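Local coordinates for dipeptidase (Streptococcus thermophilus, PDB 3PEB), which is probably a manganese-dependent hydrolase of the M24B peptidase family that cleaves dipeptides, represented here by its N-terminal, creatinase/prolidase-type domain alone, at residues A[62-65]-A[66-70]; A[6-9]-A[10-13]. All blocks are in the same frame, centred on the assembly; numbering follows the deposited sequence.

Contact 1 (A[62-65]-A[66-70]). With NA (sodium ion), chain N; EDO (1,2-ethanediol), chain I; EDO (1,2-ethanediol), chain G.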
loop_
_atom_site.group_PDB
_atom_site.type_symbol
_atom_site.label_atom_id
_atom_site.label_comp_id
_atom_site.label_asym_id
_atom_site.label_seq_id
_atom_site.Cartn_x
_atom_site.Cartn_y
_atom_site.Cartn_z
ATOM N N LEU A 62 -4.558 4.578 -15.703
ATOM C CA LEU A 62 -5.146 5.895 -15.929
ATOM C C LEU A 62 -4.646 6.964 -14.956
ATOM O O LEU A 62 -4.572 8.148 -15.315
ATOM C CB LEU A 62 -6.686 5.796 -15.839
ATOM C CG LEU A 62 -7.494 7.088 -15.828
ATOM C CD1 LEU A 62 -7.316 7.832 -17.174
ATOM C CD2 LEU A 62 -8.974 6.795 -15.532
ATOM N N GLU A 63 -4.308 6.541 -13.738
ATOM C CA GLU A 63 -3.912 7.430 -12.641
ATOM C C GLU A 63 -2.389 7.601 -12.479
ATOM O O GLU A 63 -1.965 8.403 -11.667
ATOM C CB GLU A 63 -4.442 6.908 -11.306
ATOM C CG GLU A 63 -5.961 6.701 -11.238
ATOM C CD GLU A 63 -6.753 7.959 -10.968
ATOM O OE1 GLU A 63 -6.162 9.068 -10.898
ATOM O OE2 GLU A 63 -8.001 7.827 -10.842
ATOM N N VAL A 64 -1.594 6.843 -13.227
ATOM C CA VAL A 64 -0.130 6.830 -13.018
ATOM C C VAL A 64 0.511 8.207 -13.263
ATOM O O VAL A 64 1.341 8.636 -12.460
ATOM C CB VAL A 64 0.573 5.751 -13.885
ATOM C CG1 VAL A 64 2.128 5.985 -13.914
ATOM C CG2 VAL A 64 0.212 4.337 -13.385
ATOM N N ALA A 65 0.127 8.891 -14.348
ATOM C CA ALA A 65 0.677 10.213 -14.688
ATOM C C ALA A 65 0.400 11.244 -13.570
ATOM O O ALA A 65 1.311 11.938 -13.119
ATOM C CB ALA A 65 0.138 10.730 -16.087
ATOM N N ARG A 66 -0.843 11.308 -13.103
ATOM C CA ARG A 66 -1.205 12.250 -12.040
ATOM C C ARG A 66 -0.493 11.920 -10.725
ATOM O O ARG A 66 0.063 12.827 -10.091
ATOM C CB ARG A 66 -2.729 12.337 -11.831
ATOM C CG ARG A 66 -3.169 13.416 -10.811
ATOM C CD ARG A 66 -4.690 13.599 -10.809
ATOM N NE ARG A 66 -5.424 12.412 -10.329
ATOM C CZ ARG A 66 -5.849 12.205 -9.080
ATOM N NH1 ARG A 66 -5.594 13.092 -8.120
ATOM N NH2 ARG A 66 -6.551 11.104 -8.784
ATOM N N ALA A 67 -0.482 10.652 -10.333
ATOM C CA ALA A 67 0.170 10.244 -9.094
ATOM C C ALA A 67 1.660 10.582 -9.159
ATOM O O ALA A 67 2.196 11.136 -8.227
ATOM C CB ALA A 67 -0.039 8.755 -8.812
ATOM N N SER A 68 2.300 10.250 -10.277
ATOM C CA SER A 68 3.716 10.511 -10.475
ATOM C C SER A 68 4.049 12.002 -10.402
ATOM O O SER A 68 5.154 12.365 -9.998
ATOM C CB SER A 68 4.175 9.947 -11.828
ATOM O OG SER A 68 3.959 8.543 -11.851
ATOM N N SER A 69 3.113 12.854 -10.799
ATOM C CA SER A 69 3.318 14.291 -10.796
ATOM C C SER A 69 3.290 14.859 -9.380
ATOM O O SER A 69 3.785 15.952 -9.160
ATOM C CB SER A 69 2.268 15.018 -11.656
ATOM O OG SER A 69 1.012 15.042 -10.988
ATOM N N VAL A 70 2.712 14.154 -8.414
ATOM C CA VAL A 70 2.656 14.725 -7.076
ATOM C C VAL A 70 3.370 13.894 -5.996
ATOM O O VAL A 70 3.352 14.290 -4.843
ATOM C CB VAL A 70 1.213 15.002 -6.621
ATOM C CG1 VAL A 70 0.493 15.947 -7.598
ATOM C CG2 VAL A 70 0.449 13.696 -6.448
HETATM NA NA NA N . 7.219 11.509 -9.162
HETATM C C1 EDO I . -6.342 11.574 -13.727
HETATM O O1 EDO I . -5.663 10.841 -12.706
HETATM C C2 EDO I . -7.467 10.725 -14.309
HETATM O O2 EDO I . -7.564 10.988 -15.709
HETATM C C1 EDO G . -3.565 15.165 -5.655
HETATM O O1 EDO G . -4.777 14.419 -5.430
HETATM C C2 EDO G . -3.151 15.255 -7.133
HETATM O O2 EDO G . -4.228 15.623 -7.994
HETATM O O HOH W 1 -3.174 10.357 -14.550
HETATM O O HOH W 2 7.867 11.715 -11.381
HETATM O O HOH W 3 9.584 11.014 -8.606
HETATM O O HOH W 4 6.704 9.119 -9.059
HETATM O O HOH W 5 7.805 13.900 -8.778
#
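Glu63 and Arg66 run side by side, pointing the same way, and form a salt bridge, Glu63 OE1 to Arg66 NH2 at 3.0 Å. The carboxylate and guanidinium planes stand 68° apart, and the bond falls on OE1, approached from above the carboxylate plane; NE of Arg66 adds a weak second bond. A bend at chi3 (66°) turns the guanidinium back along the helix to Glu63. One ethanediol donates to Glu63 OE1 and accepts from Arg66 NE, a second accepts from NH1, and NH2 also reaches the carbonyl of Asp37.

Among the hydroxyl and backbone bonds, Val64 O is gripped twice by Ser68, whose OG donates at 2.7 Å from one face of the carbonyl plane and whose N donates at 2.9 Å from the other. Serine suits this place because its short hydroxyl folds back onto its own helix. Ser69 OG does likewise with Arg66 O at 2.6 Å.

The sodium ion is bound by Ser68 O at 2.4 Å, by Leu71 O and by four waters. A carbonyl near the end of a helix probably carries enhanced negative character, which would favour such a cation.

Contact 2 (A[6-9]-A[10-13]); sequences KLDR and IRHF
Asp8 and Arg11 meet through two torsions: the aspartate CG lies anti to its own carbonyl carbon (chi1 -71°), and the arginine chain, extended at chi2, bends at chi3 (-78°) to swing its guanidinium back toward the start of the helix. Arg11 NH2 then donates to Asp8 OD1 at 3.0 Å, with the oxygen in the guanidinium plane but the donor on the anti side of the carboxylate, 29° out of its plane. Water 6 closes a ring beside this salt bridge, giving a hydrogen to Asp8 OD1 and accepting from Arg11 NE at 2.9 Å. Aspartate suits the place because its short carboxylate meets an arginine one turn later, whose long chain covers the distance.

The Leu7 carbonyl O sits 3.7 Å from the guanidinium plane, over the centre of one face, and Leu7 CB is 3.8 Å from Arg11 NH2. Arg11 NH1 also makes a salt bridge to a bound 2-[N-cyclohexylamino]ethane sulfonic acid, probably from the crystallisation liquor.

The bond Arg11 N to Leu7 O, 3.0 Å, belongs to the regular i to i+4 backbone bonding of the helix, which continues with His12 N to Asp8 O. On the inner side, branched Ile10 packs against Leu33, Val49 and Ile130. Together these features give the amphipathic N-terminal helix 6-16, carrying an i to i+3 salt bridge and packed on the mixed sheet of the creatinase/prolidase N-terminal domain.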
loop_
_atom_site.group_PDB
_atom_site.type_symbol
_atom_site.label_atom_id
_atom_site.label_comp_id
_atom_site.label_asym_id
_atom_site.label_seq_id
_atom_site.Cartn_x
_atom_site.Cartn_y
_atom_site.Cartn_z
ATOM N N LYS A 6 4.311 11.846 7.985
ATOM C CA LYS A 6 3.314 10.820 8.290
ATOM C C LYS A 6 3.815 9.438 7.842
ATOM O O LYS A 6 3.565 8.441 8.508
ATOM C CB LYS A 6 1.985 11.169 7.617
ATOM C CG LYS A 6 1.305 12.414 8.205
ATOM C CD LYS A 6 0.131 12.801 7.336
ATOM C CE LYS A 6 -0.462 14.171 7.618
ATOM N NZ LYS A 6 -1.371 14.542 6.457
ATOM N N LEU A 7 4.526 9.377 6.717
ATOM C CA LEU A 7 5.151 8.119 6.283
ATOM C C LEU A 7 6.272 7.664 7.231
ATOM O O LEU A 7 6.433 6.458 7.437
ATOM C CB LEU A 7 5.653 8.225 4.840
ATOM C CG LEU A 7 4.547 8.284 3.794
ATOM C CD1 LEU A 7 5.093 8.643 2.389
ATOM C CD2 LEU A 7 3.757 6.949 3.754
ATOM N N ASP A 8 7.024 8.609 7.802
ATOM C CA ASP A 8 8.016 8.301 8.863
ATOM C C ASP A 8 7.342 7.628 10.070
ATOM O O ASP A 8 7.891 6.701 10.658
ATOM C CB ASP A 8 8.736 9.551 9.377
ATOM C CG ASP A 8 9.725 10.161 8.374
ATOM O OD1 ASP A 8 10.199 9.496 7.424
ATOM O OD2 ASP A 8 9.997 11.361 8.544
ATOM N N ARG A 9 6.151 8.113 10.434
ATOM C CA ARG A 9 5.420 7.581 11.580
ATOM C C ARG A 9 4.952 6.158 11.297
ATOM O O ARG A 9 4.991 5.323 12.169
ATOM C CB ARG A 9 4.224 8.465 11.949
ATOM C CG ARG A 9 4.598 9.735 12.690
ATOM C CD ARG A 9 3.399 10.311 13.431
ATOM N NE ARG A 9 2.729 11.343 12.661
ATOM C CZ ARG A 9 1.480 11.749 12.869
ATOM N NH1 ARG A 9 0.739 11.201 13.824
ATOM N NH2 ARG A 9 0.971 12.707 12.108
ATOM N N ILE A 10 4.512 5.893 10.063
ATOM C CA ILE A 10 4.133 4.525 9.656
ATOM C C ILE A 10 5.358 3.622 9.758
ATOM O O ILE A 10 5.267 2.511 10.276
ATOM C CB ILE A 10 3.563 4.443 8.217
ATOM C CG1 ILE A 10 2.210 5.168 8.138
ATOM C CG2 ILE A 10 3.422 2.936 7.774
ATOM C CD1 ILE A 10 0.993 4.336 8.650
ATOM N N ARG A 11 6.495 4.082 9.238
ATOM C CA ARG A 11 7.710 3.261 9.281
ATOM C C ARG A 11 8.186 2.997 10.723
ATOM O O ARG A 11 8.645 1.898 11.025
ATOM C CB ARG A 11 8.828 3.874 8.430
ATOM C CG ARG A 11 8.579 3.748 6.900
ATOM C CD ARG A 11 9.787 4.214 6.089
ATOM N NE ARG A 11 9.819 5.669 6.050
ATOM C CZ ARG A 11 9.336 6.426 5.072
ATOM N NH1 ARG A 11 8.813 5.900 3.974
ATOM N NH2 ARG A 11 9.410 7.745 5.180
ATOM N N HIS A 12 8.044 3.979 11.618
ATOM C CA HIS A 12 8.410 3.794 13.032
ATOM C C HIS A 12 7.525 2.713 13.663
ATOM O O HIS A 12 7.998 1.847 14.404
ATOM C CB HIS A 12 8.291 5.137 13.798
ATOM C CG HIS A 12 8.597 5.044 15.264
ATOM N ND1 HIS A 12 9.866 5.225 15.773
ATOM C CD2 HIS A 12 7.796 4.810 16.335
ATOM C CE1 HIS A 12 9.838 5.093 17.091
ATOM N NE2 HIS A 12 8.597 4.828 17.455
ATOM N N PHE A 13 6.231 2.790 13.385
ATOM C CA PHE A 13 5.280 1.804 13.874
ATOM C C PHE A 13 5.618 0.401 13.369
ATOM O O PHE A 13 5.606 -0.556 14.155
ATOM C CB PHE A 13 3.863 2.187 13.445
ATOM C CG PHE A 13 2.849 1.123 13.738
ATOM C CD1 PHE A 13 2.579 0.149 12.818
ATOM C CD2 PHE A 13 2.210 1.072 14.976
ATOM C CE1 PHE A 13 1.620 -0.861 13.096
ATOM C CE2 PHE A 13 1.269 0.079 15.265
ATOM C CZ PHE A 13 0.988 -0.894 14.319
HETATM O O HOH W 6 11.384 6.873 8.197
#

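How the contacts relate
Contact 2 precedes contact 1 along the chain, and both fall within the one creatinase/prolidase N-terminal domain. Their centres are about 23 Å apart and their nearest atoms about 9 Å apart, without touching. Each sits at the surface on a helix packed against the mixed sheet: 6-16 leads into strand 21-24, whereas 64-70 is the crossover of a beta-alpha-beta unit between strands 56-60 and 75-78. In both, an acidic residue pairs with an arginine three positions later, and each arginine also has a partner beyond its helix. The sodium ion bound at contact 1 is also the one about 12 Å from the Leu7 side chain of contact 2.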